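Local structure of dual specificity phosphatase 28 (Homo sapiens, 5Y15) at residues Lys149-Gln152 against Met153-Ala157; Leu40-Val43 against Ala44-Leu47. The protein hydrolyses a synthetic aryl phosphate in vitro but has almost no activity on phosphotyrosine, less on phosphothreonine and none on phosphoserine, as an atypical dual-specificity phosphatase. The protein carries 2 engineered substitutions. All coordinates share one frame; numbering follows the deposited sequence.

Contact 1 of 2, residues Lys149-Gln152 against Met153-Ala157; sequences KAFQ and MVKSA
Lys149-Gln152 and Met153-Ala157 are consecutive turns of one alpha-helix, joined by i to i+4 backbone hydrogen bonds. Met153 N donates to Lys149 O at 2.9 Å, and Val154 N to Ala150 O at 3.1 Å. The bond from Lys155 N to Phe151 O is 2.8 Å long and almost straight, with an N-H...O angle of 177°. Gln152 O is gripped twice by Ser156. Ser156 N gives it the regular helix bond of 2.9 Å, and Ser156 OG adds a second bond of 3.1 Å from the opposite face of the carbonyl plane. The hydroxyl can fold back this way because OG lies anti to the carbonyl carbon of Ser156 (chi1 -72°).

Among the side chains, Phe151 and Lys155 run side by side in the same direction, one turn apart. Both have CG anti to the backbone N, which sends them off the helix together. Lys155 CB lies over one face of the phenyl ring, toward its rim. Further out, Lys155 CD touches Phe151 CZ at 3.8 Å. Lys155 NZ continues past the ring to hydrogen-bond Pro159 O and Ala161 O. Trp168 meets the phenyl ring edge-to-face. Val154 approaches the same ring obliquely, with its CB 4.4 Å from Phe151 CD1, and its side chain also packs on Cys135 and Thr136. This is an amphipathic helix of the phosphatase catalytic domain: Ala150 and Val154 are buried against helix 130-142, while Lys149, Gln152 and Ser156 lie on the exposed side.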
loop_
_atom_site.group_PDB
_atom_site.type_symbol
_atom_site.label_atom_id
_atom_site.label_comp_id
_atom_site.label_asym_id
_atom_site.label_seq_id
_atom_site.Cartn_x
_atom_site.Cartn_y
_atom_site.Cartn_z
ATOM N N LYS A 149 -5.981 12.587 -20.960
ATOM C CA LYS A 149 -7.329 12.249 -20.524
ATOM C C LYS A 149 -7.391 11.804 -19.072
ATOM O O LYS A 149 -8.419 12.012 -18.412
ATOM C CB LYS A 149 -7.940 11.188 -21.440
ATOM C CG LYS A 149 -8.690 11.800 -22.644
ATOM C CD LYS A 149 -7.801 12.695 -23.510
ATOM C CE LYS A 149 -8.591 13.422 -24.592
ATOM N NZ LYS A 149 -7.706 14.304 -25.417
ATOM N N ALA A 150 -6.342 11.157 -18.562
ATOM C CA ALA A 150 -6.334 10.831 -17.144
ATOM C C ALA A 150 -6.412 12.106 -16.326
ATOM O O ALA A 150 -7.269 12.249 -15.438
ATOM C CB ALA A 150 -5.072 10.043 -16.778
ATOM N N PHE A 151 -5.567 13.079 -16.654
ATOM C CA PHE A 151 -5.633 14.297 -15.868
ATOM C C PHE A 151 -6.949 15.016 -16.113
ATOM O O PHE A 151 -7.522 15.571 -15.175
ATOM C CB PHE A 151 -4.461 15.231 -16.149
ATOM C CG PHE A 151 -4.488 16.445 -15.279
ATOM C CD1 PHE A 151 -4.379 16.303 -13.898
ATOM C CD2 PHE A 151 -4.647 17.713 -15.813
ATOM C CE1 PHE A 151 -4.429 17.407 -13.052
ATOM C CE2 PHE A 151 -4.684 18.826 -14.981
ATOM C CZ PHE A 151 -4.585 18.670 -13.588
ATOM N N GLN A 152 -7.465 14.985 -17.358
ATOM C CA GLN A 152 -8.751 15.628 -17.625
ATOM C C GLN A 152 -9.841 15.064 -16.727
ATOM O O GLN A 152 -10.658 15.813 -16.182
ATOM C CB GLN A 152 -9.146 15.468 -19.100
ATOM C CG GLN A 152 -10.454 16.166 -19.437
ATOM C CD GLN A 152 -11.249 15.439 -20.530
ATOM O OE1 GLN A 152 -11.308 15.886 -21.680
ATOM N NE2 GLN A 152 -11.862 14.312 -20.167
ATOM N N MET A 153 -9.855 13.748 -16.528
ATOM C CA MET A 153 -10.808 13.187 -15.579
ATOM C C MET A 153 -10.565 13.712 -14.167
ATOM O O MET A 153 -11.513 14.086 -13.461
ATOM C CB MET A 153 -10.730 11.669 -15.581
ATOM C CG MET A 153 -11.277 11.016 -16.826
ATOM S SD MET A 153 -11.374 9.297 -16.378
ATOM C CE MET A 153 -12.834 9.355 -15.348
ATOM N N VAL A 154 -9.306 13.761 -13.730
ATOM C CA VAL A 154 -9.059 14.221 -12.364
ATOM C C VAL A 154 -9.527 15.666 -12.205
ATOM O O VAL A 154 -10.264 16.000 -11.271
ATOM C CB VAL A 154 -7.576 14.043 -11.988
ATOM C CG1 VAL A 154 -7.267 14.719 -10.618
ATOM C CG2 VAL A 154 -7.218 12.556 -11.924
ATOM N N LYS A 155 -9.125 16.538 -13.135
ATOM C CA LYS A 155 -9.503 17.952 -13.071
ATOM C C LYS A 155 -11.017 18.155 -13.168
ATOM O O LYS A 155 -11.557 19.067 -12.531
ATOM C CB LYS A 155 -8.783 18.738 -14.173
ATOM C CG LYS A 155 -8.963 20.253 -14.065
ATOM C CD LYS A 155 -7.651 20.950 -13.753
ATOM C CE LYS A 155 -7.829 22.460 -13.657
ATOM N NZ LYS A 155 -7.189 23.006 -12.403
ATOM N N SER A 156 -11.717 17.329 -13.952
ATOM C CA SER A 156 -13.167 17.459 -14.015
ATOM C C SER A 156 -13.802 17.046 -12.698
ATOM O O SER A 156 -14.805 17.637 -12.272
ATOM C CB SER A 156 -13.745 16.608 -15.162
ATOM O OG SER A 156 -13.453 17.143 -16.450
ATOM N N ALA A 157 -13.218 16.065 -12.020
ATOM C CA ALA A 157 -13.779 15.675 -10.737
ATOM C C ALA A 157 -13.392 16.654 -9.637
ATOM O O ALA A 157 -14.189 16.888 -8.725
ATOM C CB ALA A 157 -13.328 14.257 -10.374
#

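Contact 2 of 2, residues Leu40-Val43 against Ala44-Leu47; sequences LVRV and APSL
Val43 and Leu47 meet through both backbone and side chain. Val43 N donates to Leu47 O at 2.9 Å, with an N-H...O angle of 155°. Next to it, Ala44 N makes a weak bond of 3.4 Å to the same Leu47 O. Two successive residues of one strand therefore face a single residue of the other, which is a classic beta bulge. Val43 has the backbone angles that go with the bulge, phi -90° and psi -40°.

The side chains of Val43 and Leu47 cross at an angle on the buried side. Leu47 CD2 touches Val43 CG1 at 3.8 Å and is almost as near to Val43 CB. Leu47 CG stands anti to its own N, and this brings the isobutyl group against the valine.

Arg42 makes a different contact. Its chain is extended from CG to NE and carries the guanidinium over the backbone that joins Ala44 to Pro45. Ala44 C and Pro45 N lie beneath one face of the group, toward its rim. Arg42 NH2 is 3.7 Å from Pro45 CA and 3.8 Å from Pro45 CG, so the touch is van der Waals packing.

A type II turn from Ala44 to Leu47 holds these groups in place. It is closed by a 3.0 Å bond from Leu47 N to Ala44 O. Outside the turn, Pro45 O accepts from Arg143 NH2, and Ser46 OG bonds to Gly118 O. The turn and bulge form a tight beta-hairpin connecting edge strand 40-44 to antiparallel strand 47-50. Val43, Ala44 and Leu47 pack on Leu139 of helix 130-142, and Val43 and Ala44 also touch helix 147-157.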
loop_
_atom_site.group_PDB
_atom_site.type_symbol
_atom_site.label_atom_id
_atom_site.label_comp_id
_atom_site.label_asym_id
_atom_site.label_seq_id
_atom_site.Cartn_x
_atom_site.Cartn_y
_atom_site.Cartn_z
ATOM N N LEU A 40 -14.539 14.725 -0.272
ATOM C CA LEU A 40 -14.029 13.770 -1.247
ATOM C C LEU A 40 -14.868 13.803 -2.522
ATOM O O LEU A 40 -16.043 14.173 -2.521
ATOM C CB LEU A 40 -13.970 12.351 -0.667
ATOM C CG LEU A 40 -15.224 11.620 -0.192
ATOM C CD1 LEU A 40 -16.045 11.142 -1.359
ATOM C CD2 LEU A 40 -14.806 10.443 0.642
ATOM N N VAL A 41 -14.238 13.378 -3.612
ATOM C CA VAL A 41 -14.791 13.435 -4.958
ATOM C C VAL A 41 -14.607 12.085 -5.639
ATOM O O VAL A 41 -13.547 11.456 -5.519
ATOM C CB VAL A 41 -14.099 14.524 -5.794
ATOM C CG1 VAL A 41 -14.642 14.477 -7.174
ATOM C CG2 VAL A 41 -14.310 15.877 -5.193
ATOM N N ARG A 42 -15.639 11.631 -6.346
ATOM C CA ARG A 42 -15.496 10.506 -7.268
ATOM C C ARG A 42 -14.749 10.978 -8.511
ATOM O O ARG A 42 -15.188 11.924 -9.176
ATOM C CB ARG A 42 -16.875 9.963 -7.641
ATOM C CG ARG A 42 -16.916 8.568 -8.240
ATOM C CD ARG A 42 -18.303 8.320 -8.836
ATOM N NE ARG A 42 -18.541 6.944 -9.288
ATOM C CZ ARG A 42 -18.527 6.557 -10.564
ATOM N NH1 ARG A 42 -18.265 7.441 -11.525
ATOM N NH2 ARG A 42 -18.770 5.284 -10.885
ATOM N N VAL A 43 -13.588 10.384 -8.792
ATOM C CA VAL A 43 -12.867 10.708 -10.027
ATOM C C VAL A 43 -13.298 9.786 -11.163
ATOM O O VAL A 43 -13.369 10.195 -12.324
ATOM C CB VAL A 43 -11.349 10.605 -9.807
ATOM C CG1 VAL A 43 -10.607 10.752 -11.127
ATOM C CG2 VAL A 43 -10.869 11.648 -8.798
ATOM N N ALA A 44 -13.491 8.523 -10.823
ATOM C CA ALA A 44 -13.769 7.455 -11.764
ATOM C C ALA A 44 -14.264 6.280 -10.942
ATOM O O ALA A 44 -14.188 6.310 -9.705
ATOM C CB ALA A 44 -12.507 7.097 -12.565
ATOM N N PRO A 45 -14.759 5.227 -11.580
ATOM C CA PRO A 45 -15.272 4.091 -10.804
ATOM C C PRO A 45 -14.253 3.567 -9.805
ATOM O O PRO A 45 -13.068 3.426 -10.113
ATOM C CB PRO A 45 -15.591 3.055 -11.889
ATOM C CG PRO A 45 -15.960 3.908 -13.053
ATOM C CD PRO A 45 -14.967 5.010 -13.027
ATOM N N SER A 46 -14.717 3.359 -8.578
ATOM C CA SER A 46 -13.943 2.790 -7.484
ATOM C C SER A 46 -12.736 3.652 -7.080
ATOM O O SER A 46 -11.859 3.182 -6.355
ATOM C CB SER A 46 -13.504 1.366 -7.836
ATOM O OG SER A 46 -14.590 0.461 -7.674
ATOM N N LEU A 47 -12.717 4.923 -7.471
ATOM C CA LEU A 47 -11.578 5.810 -7.265
ATOM C C LEU A 47 -12.047 7.181 -6.791
ATOM O O LEU A 47 -12.727 7.889 -7.540
ATOM C CB LEU A 47 -10.794 5.957 -8.571
ATOM C CG LEU A 47 -9.675 6.984 -8.525
ATOM C CD1 LEU A 47 -8.522 6.429 -7.655
ATOM C CD2 LEU A 47 -9.234 7.360 -9.952
#

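Overall arrangement
Contact 2 comes first in the chain, and contact 1 belongs to a helix that packs on its strand. Their centres are about 11 Å apart. Ala157 is one meeting point: its CB lies 3.6 Å from Val43 CA. Met153 reaches Ala44, and Val154 reaches Val43. Helix 130-142 is shared by both contacts, with Leu139 touching Ala150 as well as Val43, Ala44 and Leu47. Neither contact forms the catalytic site. The side chains of Val154 and Val43 lie about 10 and 11 Å from that of Ser124, an engineered residue at the position inferred to carry the phosphocysteine intermediate.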